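Lysozyme (PDB 6UKC) probably hydrolyses the beta-1,4 linkages between N-acetylmuramic acid and N-acetylglucosamine in bacterial peptidoglycan, and those of chitodextrins, as a C-type lysozyme of glycosyl hydrolase family 22. Local coordinates at residues A43-N48 and T53-F58; V31-F36 and K109-W114; I27-C32 and V115-K120. One frame throughout, in Å; residues are numbered along the deposited sequence.

Overall arrangement
After helix 9-20 the chain enters helix 24-38, whose successive turns supply one side of contact 3 (27-32) and then of contact 2 (31-36), sharing V31 and C32. Contact 1 follows in the beta sheet, closing the short turn 48-52 between strands 45-47 and 53-55. After helix 88-105, the loop 109-114 returns to the helix as contact 2, and helix 115-121 does so directly afterwards as contact 3. The two long loops therefore lie one within the other, contact 3 outermost, and both enclose contact 1 without crossing. F58 joins the sheet to the helical part: its carbonyl meets W114 NE1 and its ring packs on W30.

Contact 1. Residues A43-N48 and T53-F58; sequences AAINRN and TDYGIF
N48 reaches across the end of a beta hairpin to D54, its ND2 giving a hydrogen bond of 2.8 Å to D54 OD2. The bond lies close to the plane of the amide, yet it arrives from above the carboxylate plane, 59° out of it. On the face of the sheet that carries I45, T53 and Y55, opposite D54, T53 CG2 sits 3.5 Å from I45 CG1 and also lies over the rim of one face of the Y55 ring, while I45 CD1 touches Y55 CE2 at 3.9 Å. I45 suits this place because CG1, anti to the backbone N (chi1 -165°), passes obliquely over T53 CG2 and carries CD1 alongside the Y55 ring. Farther along that face a water accepts from R47 NE at 2.6 Å and bonds T53 OG1, linking the arginine to the threonine. Behind these side chains stands an antiparallel ladder, in which N46 and D54 form a hydrogen-bonded pair: D54 N to N46 O is 2.8 Å. Next to the ladder, G56 N bonds A44 O, also at 2.8 Å; G56 has the positive phi of 77° that glycine reaches easily. From the third strand, N61 ND2 bonds D54 OD1. With an amide donor at each oxygen, the D54 carboxylate should be well fixed in rotation.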
loop_
_atom_site.group_PDB
_atom_site.type_symbol
_atom_site.label_atom_id
_atom_site.label_comp_id
_atom_site.label_asym_id
_atom_site.label_seq_id
_atom_site.Cartn_x
_atom_site.Cartn_y
_atom_site.Cartn_z
ATOM N N ALA A 43 -2.240 5.632 -10.128
ATOM C CA ALA A 43 -1.332 6.633 -10.732
ATOM C C ALA A 43 -1.068 7.797 -9.770
ATOM O O ALA A 43 -0.343 8.709 -10.184
ATOM C CB ALA A 43 -1.887 7.113 -12.055
ATOM N N ALA A 44 -1.565 7.748 -8.529
ATOM C CA ALA A 44 -1.224 8.719 -7.458
ATOM C C ALA A 44 0.302 8.826 -7.307
ATOM O O ALA A 44 0.977 7.778 -7.309
ATOM C CB ALA A 44 -1.881 8.311 -6.163
ATOM N N ILE A 45 0.823 10.054 -7.241
ATOM C CA ILE A 45 2.281 10.359 -7.165
ATOM C C ILE A 45 2.477 11.680 -6.424
ATOM O O ILE A 45 1.729 12.626 -6.709
ATOM C CB ILE A 45 2.922 10.390 -8.570
ATOM C CG1 ILE A 45 4.450 10.344 -8.472
ATOM C CG2 ILE A 45 2.433 11.576 -9.412
ATOM C CD1 ILE A 45 5.155 10.346 -9.814
ATOM N N ASN A 46 3.430 11.739 -5.495
ATOM C CA ASN A 46 3.653 12.941 -4.654
ATOM C C ASN A 46 5.150 13.201 -4.546
ATOM O O ASN A 46 5.905 12.327 -4.035
ATOM C CB ASN A 46 2.978 12.827 -3.289
ATOM C CG ASN A 46 1.507 13.178 -3.369
ATOM O OD1 ASN A 46 1.128 14.352 -3.343
ATOM N ND2 ASN A 46 0.670 12.160 -3.505
ATOM N N ARG A 47 5.547 14.373 -5.023
ATOM C CA ARG A 47 6.959 14.796 -5.074
ATOM C C ARG A 47 7.209 15.610 -3.819
ATOM O O ARG A 47 6.668 16.707 -3.739
ATOM C CB ARG A 47 7.248 15.527 -6.384
ATOM C CG ARG A 47 7.091 14.611 -7.586
ATOM C CD ARG A 47 7.495 15.181 -8.929
ATOM N NE ARG A 47 7.217 14.158 -9.932
ATOM C CZ ARG A 47 6.060 14.001 -10.568
ATOM N NH1 ARG A 47 5.054 14.830 -10.350
ATOM N NH2 ARG A 47 5.921 13.019 -11.442
ATOM N N ASN A 48 8.002 15.065 -2.902
ATOM C CA ASN A 48 8.224 15.652 -1.561
ATOM C C ASN A 48 9.329 16.707 -1.604
ATOM O O ASN A 48 10.034 16.802 -2.627
ATOM C CB ASN A 48 8.493 14.532 -0.565
ATOM C CG ASN A 48 7.318 13.583 -0.586
ATOM O OD1 ASN A 48 6.178 14.036 -0.706
ATOM N ND2 ASN A 48 7.586 12.287 -0.576
ATOM N N THR A 53 10.035 10.760 -3.901
ATOM C CA THR A 53 8.712 10.668 -4.561
ATOM C C THR A 53 7.981 9.474 -3.959
ATOM O O THR A 53 8.643 8.430 -3.717
ATOM C CB THR A 53 8.848 10.575 -6.089
ATOM O OG1 THR A 53 9.467 11.797 -6.500
ATOM C CG2 THR A 53 7.530 10.386 -6.808
ATOM N N ASP A 54 6.679 9.642 -3.722
ATOM C CA ASP A 54 5.776 8.537 -3.299
ATOM C C ASP A 54 5.020 8.057 -4.547
ATOM O O ASP A 54 4.532 8.937 -5.313
ATOM C CB ASP A 54 4.908 9.046 -2.149
ATOM C CG ASP A 54 5.715 9.450 -0.926
ATOM O OD1 ASP A 54 6.672 8.711 -0.600
ATOM O OD2 ASP A 54 5.402 10.500 -0.319
ATOM N N TYR A 55 4.931 6.736 -4.761
ATOM C CA TYR A 55 4.395 6.143 -6.012
ATOM C C TYR A 55 3.214 5.189 -5.764
ATOM O O TYR A 55 3.282 4.274 -4.914
ATOM C CB TYR A 55 5.496 5.371 -6.748
ATOM C CG TYR A 55 6.611 6.203 -7.332
ATOM C CD1 TYR A 55 7.730 6.545 -6.576
ATOM C CD2 TYR A 55 6.552 6.640 -8.649
ATOM C CE1 TYR A 55 8.771 7.280 -7.128
ATOM C CE2 TYR A 55 7.578 7.386 -9.213
ATOM C CZ TYR A 55 8.704 7.678 -8.457
ATOM O OH TYR A 55 9.701 8.424 -9.009
ATOM N N GLY A 56 2.169 5.358 -6.573
ATOM C CA GLY A 56 1.066 4.394 -6.732
ATOM C C GLY A 56 0.068 4.410 -5.586
ATOM O O GLY A 56 0.108 5.313 -4.752
ATOM N N ILE A 57 -0.778 3.387 -5.561
ATOM C CA ILE A 57 -1.919 3.177 -4.629
ATOM C C ILE A 57 -1.428 3.077 -3.171
ATOM O O ILE A 57 -2.259 3.402 -2.265
ATOM C CB ILE A 57 -2.702 1.925 -5.072
ATOM C CG1 ILE A 57 -4.062 1.833 -4.377
ATOM C CG2 ILE A 57 -1.880 0.649 -4.883
ATOM C CD1 ILE A 57 -5.054 1.009 -5.130
ATOM N N PHE A 58 -0.162 2.674 -2.934
ATOM C CA PHE A 58 0.431 2.508 -1.570
ATOM C C PHE A 58 1.493 3.583 -1.310
ATOM O O PHE A 58 2.166 3.510 -0.247
ATOM C CB PHE A 58 0.987 1.093 -1.356
ATOM C CG PHE A 58 -0.044 -0.013 -1.384
ATOM C CD1 PHE A 58 -1.190 0.056 -0.606
ATOM C CD2 PHE A 58 0.163 -1.165 -2.109
ATOM C CE1 PHE A 58 -2.119 -0.968 -0.589
ATOM C CE2 PHE A 58 -0.768 -2.198 -2.096
ATOM C CZ PHE A 58 -1.916 -2.094 -1.345
HETATM O O HOH W 1 9.166 12.519 -9.244
#

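Contact 2. Residues V31-F36 and K109-W114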
loop_
_atom_site.group_PDB
_atom_site.type_symbol
_atom_site.label_atom_id
_atom_site.label_comp_id
_atom_site.label_asym_id
_atom_site.label_seq_id
_atom_site.Cartn_x
_atom_site.Cartn_y
_atom_site.Cartn_z
ATOM N N VAL A 31 -6.912 -2.243 2.169
ATOM C CA VAL A 31 -8.009 -1.348 1.680
ATOM C C VAL A 31 -7.933 0.011 2.409
ATOM O O VAL A 31 -7.976 1.109 1.738
ATOM C CB VAL A 31 -9.376 -2.028 1.860
ATOM C CG1 VAL A 31 -10.532 -1.071 1.634
ATOM C CG2 VAL A 31 -9.513 -3.258 0.962
ATOM N N CYS A 32 -7.850 -0.031 3.739
ATOM C CA CYS A 32 -7.822 1.185 4.588
ATOM C C CYS A 32 -6.612 2.049 4.187
ATOM O O CYS A 32 -6.800 3.309 3.986
ATOM C CB CYS A 32 -7.774 0.847 6.069
ATOM S SG CYS A 32 -8.016 2.311 7.100
ATOM N N ILE A 33 -5.429 1.417 4.096
ATOM C CA ILE A 33 -4.159 2.122 3.761
ATOM C C ILE A 33 -4.306 2.751 2.378
ATOM O O ILE A 33 -4.009 3.969 2.286
ATOM C CB ILE A 33 -2.927 1.213 3.885
ATOM C CG1 ILE A 33 -2.675 0.878 5.356
ATOM C CG2 ILE A 33 -1.703 1.860 3.240
ATOM C CD1 ILE A 33 -1.762 -0.306 5.555
ATOM N N ALA A 34 -4.788 1.991 1.374
ATOM C CA ALA A 34 -4.981 2.501 -0.008
ATOM C C ALA A 34 -5.960 3.679 -0.018
ATOM O O ALA A 34 -5.715 4.657 -0.773
ATOM C CB ALA A 34 -5.479 1.418 -0.933
ATOM N N GLU A 35 -7.091 3.557 0.690
ATOM C CA GLU A 35 -8.085 4.655 0.691
ATOM C C GLU A 35 -7.345 5.950 1.045
ATOM O O GLU A 35 -7.399 6.920 0.251
ATOM C CB GLU A 35 -9.247 4.425 1.656
ATOM C CG GLU A 35 -10.378 5.400 1.381
ATOM C CD GLU A 35 -11.560 5.394 2.323
ATOM O OE1 GLU A 35 -12.055 6.477 2.561
ATOM O OE2 GLU A 35 -11.997 4.314 2.787
ATOM N N PHE A 36 -6.636 5.953 2.175
ATOM C CA PHE A 36 -6.156 7.211 2.811
ATOM C C PHE A 36 -4.782 7.590 2.274
ATOM O O PHE A 36 -4.457 8.760 2.438
ATOM C CB PHE A 36 -6.243 7.118 4.331
ATOM C CG PHE A 36 -7.674 6.968 4.776
ATOM C CD1 PHE A 36 -8.555 8.032 4.669
ATOM C CD2 PHE A 36 -8.154 5.752 5.245
ATOM C CE1 PHE A 36 -9.880 7.903 5.068
ATOM C CE2 PHE A 36 -9.486 5.614 5.625
ATOM C CZ PHE A 36 -10.351 6.688 5.531
ATOM N N LYS A 109 3.619 -4.730 14.020
ATOM C CA LYS A 109 3.849 -3.274 13.784
ATOM C C LYS A 109 4.193 -3.005 12.305
ATOM O O LYS A 109 4.569 -1.873 11.986
ATOM C CB LYS A 109 4.908 -2.772 14.767
ATOM C CG LYS A 109 4.606 -3.101 16.230
ATOM C CD LYS A 109 4.641 -1.907 17.173
ATOM C CE LYS A 109 5.655 -0.859 16.757
ATOM N NZ LYS A 109 5.838 0.167 17.807
ATOM N N GLY A 110 3.991 -3.984 11.414
ATOM C CA GLY A 110 4.408 -3.925 9.998
ATOM C C GLY A 110 3.800 -2.735 9.267
ATOM O O GLY A 110 4.501 -2.089 8.451
ATOM N N TYR A 111 2.536 -2.417 9.531
ATOM C CA TYR A 111 1.827 -1.375 8.743
ATOM C C TYR A 111 2.184 0.035 9.226
ATOM O O TYR A 111 1.787 0.984 8.538
ATOM C CB TYR A 111 0.322 -1.600 8.782
ATOM C CG TYR A 111 -0.133 -2.900 8.179
ATOM C CD1 TYR A 111 -0.142 -3.095 6.807
ATOM C CD2 TYR A 111 -0.638 -3.913 8.974
ATOM C CE1 TYR A 111 -0.598 -4.275 6.239
ATOM C CE2 TYR A 111 -1.094 -5.100 8.420
ATOM C CZ TYR A 111 -1.080 -5.284 7.048
ATOM O OH TYR A 111 -1.562 -6.454 6.511
ATOM N N SER A 112 2.916 0.168 10.336
ATOM C CA SER A 112 3.269 1.476 10.948
ATOM C C SER A 112 4.237 2.254 10.043
ATOM O O SER A 112 4.459 3.432 10.328
ATOM C CB SER A 112 3.781 1.322 12.358
ATOM O OG SER A 112 5.080 0.762 12.391
ATOM N N ALA A 113 4.719 1.656 8.942
ATOM C CA ALA A 113 5.541 2.310 7.891
ATOM C C ALA A 113 4.703 3.323 7.098
ATOM O O ALA A 113 5.307 4.195 6.436
ATOM C CB ALA A 113 6.138 1.279 6.969
ATOM N N TRP A 114 3.371 3.237 7.181
ATOM C CA TRP A 114 2.428 4.131 6.451
ATOM C C TRP A 114 1.847 5.200 7.383
ATOM O O TRP A 114 1.236 4.829 8.408
ATOM C CB TRP A 114 1.310 3.312 5.807
ATOM C CG TRP A 114 1.730 2.645 4.538
ATOM C CD1 TRP A 114 1.656 3.175 3.282
ATOM C CD2 TRP A 114 2.285 1.329 4.395
ATOM N NE1 TRP A 114 2.137 2.279 2.371
ATOM C CE2 TRP A 114 2.509 1.132 3.020
ATOM C CE3 TRP A 114 2.581 0.288 5.279
ATOM C CZ2 TRP A 114 3.043 -0.052 2.518
ATOM C CZ3 TRP A 114 3.106 -0.879 4.781
ATOM C CH2 TRP A 114 3.328 -1.046 3.418
#
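I33 makes a purely apolar, buried contact with W114 and Y111, through which helix 24-38 packs against the loop between helices 88-105 and 115-121. The branched isoleucine suits the place because it meets two rings at once. Its CG2, anti to the backbone N, rests over one face of the indole in a CH-pi contact, 3.8 Å from the centroid of the W114 five-membered ring and 18° off the ring normal. The other branch extends through CG1, and CD1 comes 3.5 Å from Y111 CD1, approaching that ring obliquely. Both aromatic side chains cross the isoleucine at about a right angle. This is part of the aromatic core of the helical domain in the C-type lysozyme fold: W30, from the preceding turn of the same helix, meets both Y111 and W114 edge-to-face. The buried indole N-H is satisfied by the carbonyl of F58, beyond the beta sheet strand 53-55, which also limits how the ring can turn. Residues 110-113 take helical backbone angles, W114 N bonds Y111 O at 3.1 Å, and W114 then occupies the N-cap position of helix 115-121. Earlier in the loop, K109 O accepts from both N and OG of S112, the hydroxyl at 2.7 Å.

Contact 3. Residues I27-C32 and V115-K120; sequences IKNWVC and VAYNSK
N29 and Y117 make the closest side-chain approach here, a polar atom against an aromatic edge: N29 OD1 lies near the plane of the ring, 3.5 Å from Y117 CE1. The slightly positive ring hydrogens make such an edge a fair neighbour for a carbonyl oxygen, although no hydrogen bond is formed. The amide and ring planes stand 56° apart. Y117 reaches this point because its CG is anti to the backbone N (chi1 174°), carrying the ring across toward helix 24-38, while the other end of the amide, N29 ND2, is held by the carbonyl of D25 one turn earlier. The second kind of contact is made by sulfur: C32 SG lies 4.0 Å from K120 O and is bonded to C121. That disulfide fastens the short helix 115-121 to the long helix 24-38 within the helical domain of the C-type lysozyme fold, with C32 and Y117 CA atoms 7.5 Å apart. Within the short helix V115 O accepts from S119 N and from S119 OG, the latter at 3.0 Å, a small side chain well suited to bonding back into its own helix. Two further bonds leave it, A116 N to E37 OE1 of helix 24-38 and N118 ND2 to S112 O of the preceding loop.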
loop_
_atom_site.group_PDB
_atom_site.type_symbol
_atom_site.label_atom_id
_atom_site.label_comp_id
_atom_site.label_asym_id
_atom_site.label_seq_id
_atom_site.Cartn_x
_atom_site.Cartn_y
_atom_site.Cartn_z
ATOM N N ILE A 27 -6.556 -7.926 3.971
ATOM C CA ILE A 27 -7.420 -7.119 3.053
ATOM C C ILE A 27 -7.882 -5.849 3.791
ATOM O O ILE A 27 -7.612 -4.721 3.278
ATOM C CB ILE A 27 -8.593 -7.925 2.473
ATOM C CG1 ILE A 27 -8.113 -8.934 1.419
ATOM C CG2 ILE A 27 -9.663 -7.001 1.900
ATOM C CD1 ILE A 27 -9.130 -9.993 1.074
ATOM N N LYS A 28 -8.487 -5.989 4.978
ATOM C CA LYS A 28 -9.063 -4.794 5.669
ATOM C C LYS A 28 -7.955 -3.750 5.861
ATOM O O LYS A 28 -8.237 -2.533 5.713
ATOM C CB LYS A 28 -9.745 -5.176 6.985
ATOM C CG LYS A 28 -8.834 -5.693 8.088
ATOM C CD LYS A 28 -9.625 -6.358 9.185
ATOM C CE LYS A 28 -8.854 -6.533 10.474
ATOM N NZ LYS A 28 -9.696 -7.265 11.460
ATOM N N ASN A 29 -6.729 -4.207 6.138
ATOM C CA ASN A 29 -5.574 -3.302 6.356
ATOM C C ASN A 29 -5.163 -2.677 5.015
ATOM O O ASN A 29 -4.887 -1.460 5.006
ATOM C CB ASN A 29 -4.437 -4.003 7.098
ATOM C CG ASN A 29 -4.675 -4.052 8.595
ATOM O OD1 ASN A 29 -4.785 -3.013 9.224
ATOM N ND2 ASN A 29 -4.823 -5.241 9.165
ATOM N N TRP A 30 -5.076 -3.445 3.920
ATOM C CA TRP A 30 -4.568 -2.849 2.653
ATOM C C TRP A 30 -5.629 -1.880 2.103
ATOM O O TRP A 30 -5.255 -0.766 1.643
ATOM C CB TRP A 30 -4.122 -3.913 1.628
ATOM C CG TRP A 30 -2.865 -4.652 1.983
ATOM C CD1 TRP A 30 -2.706 -6.011 1.977
ATOM C CD2 TRP A 30 -1.574 -4.102 2.338
ATOM N NE1 TRP A 30 -1.423 -6.348 2.331
ATOM C CE2 TRP A 30 -0.703 -5.200 2.563
ATOM C CE3 TRP A 30 -1.063 -2.805 2.504
ATOM C CZ2 TRP A 30 0.629 -5.040 2.940
ATOM C CZ3 TRP A 30 0.249 -2.645 2.898
ATOM C CH2 TRP A 30 1.086 -3.747 3.097
ATOM N N VAL A 31 -6.912 -2.243 2.169
ATOM C CA VAL A 31 -8.009 -1.348 1.680
ATOM C C VAL A 31 -7.933 0.011 2.409
ATOM O O VAL A 31 -7.976 1.109 1.738
ATOM C CB VAL A 31 -9.376 -2.028 1.860
ATOM C CG1 VAL A 31 -10.532 -1.071 1.634
ATOM C CG2 VAL A 31 -9.513 -3.258 0.962
ATOM N N CYS A 32 -7.850 -0.031 3.739
ATOM C CA CYS A 32 -7.822 1.185 4.588
ATOM C C CYS A 32 -6.612 2.049 4.187
ATOM O O CYS A 32 -6.800 3.309 3.986
ATOM C CB CYS A 32 -7.774 0.847 6.069
ATOM S SG CYS A 32 -8.016 2.311 7.100
ATOM N N VAL A 115 1.981 6.471 6.981
ATOM C CA VAL A 115 1.407 7.646 7.691
ATOM C C VAL A 115 -0.113 7.451 7.770
ATOM O O VAL A 115 -0.657 7.619 8.866
ATOM C CB VAL A 115 1.827 8.970 7.023
ATOM C CG1 VAL A 115 1.292 10.185 7.760
ATOM C CG2 VAL A 115 3.340 9.080 6.915
ATOM N N ALA A 116 -0.776 7.024 6.688
ATOM C CA ALA A 116 -2.250 6.827 6.679
ATOM C C ALA A 116 -2.642 5.744 7.690
ATOM O O ALA A 116 -3.733 5.863 8.304
ATOM C CB ALA A 116 -2.763 6.488 5.295
ATOM N N TYR A 117 -1.807 4.713 7.851
ATOM C CA TYR A 117 -2.108 3.585 8.771
ATOM C C TYR A 117 -2.127 4.129 10.203
ATOM O O TYR A 117 -3.074 3.836 10.939
ATOM C CB TYR A 117 -1.146 2.399 8.625
ATOM C CG TYR A 117 -1.391 1.347 9.679
ATOM C CD1 TYR A 117 -2.428 0.435 9.556
ATOM C CD2 TYR A 117 -0.643 1.321 10.846
ATOM C CE1 TYR A 117 -2.691 -0.499 10.543
ATOM C CE2 TYR A 117 -0.884 0.391 11.840
ATOM C CZ TYR A 117 -1.915 -0.522 11.688
ATOM O OH TYR A 117 -2.146 -1.442 12.662
ATOM N N ASN A 118 -1.127 4.941 10.545
ATOM C CA ASN A 118 -0.897 5.458 11.914
ATOM C C ASN A 118 -2.046 6.410 12.280
ATOM O O ASN A 118 -2.463 6.391 13.446
ATOM C CB ASN A 118 0.503 6.072 12.033
ATOM C CG ASN A 118 1.604 5.039 11.904
ATOM O OD1 ASN A 118 1.417 3.876 12.264
ATOM N ND2 ASN A 118 2.752 5.445 11.391
ATOM N N SER A 119 -2.592 7.171 11.321
ATOM C CA SER A 119 -3.614 8.208 11.612
ATOM C C SER A 119 -5.032 7.657 11.420
ATOM O O SER A 119 -5.921 8.103 12.140
ATOM C CB SER A 119 -3.388 9.427 10.778
ATOM O OG SER A 119 -3.190 9.034 9.440
ATOM N N LYS A 120 -5.267 6.739 10.480
ATOM C CA LYS A 120 -6.659 6.437 10.045
ATOM C C LYS A 120 -7.060 4.972 10.274
ATOM O O LYS A 120 -8.279 4.697 10.248
ATOM C CB LYS A 120 -6.806 6.817 8.573
ATOM C CG LYS A 120 -6.688 8.308 8.318
ATOM C CD LYS A 120 -7.963 9.022 8.632
ATOM C CE LYS A 120 -7.757 10.479 8.975
ATOM N NZ LYS A 120 -6.901 11.130 7.960
#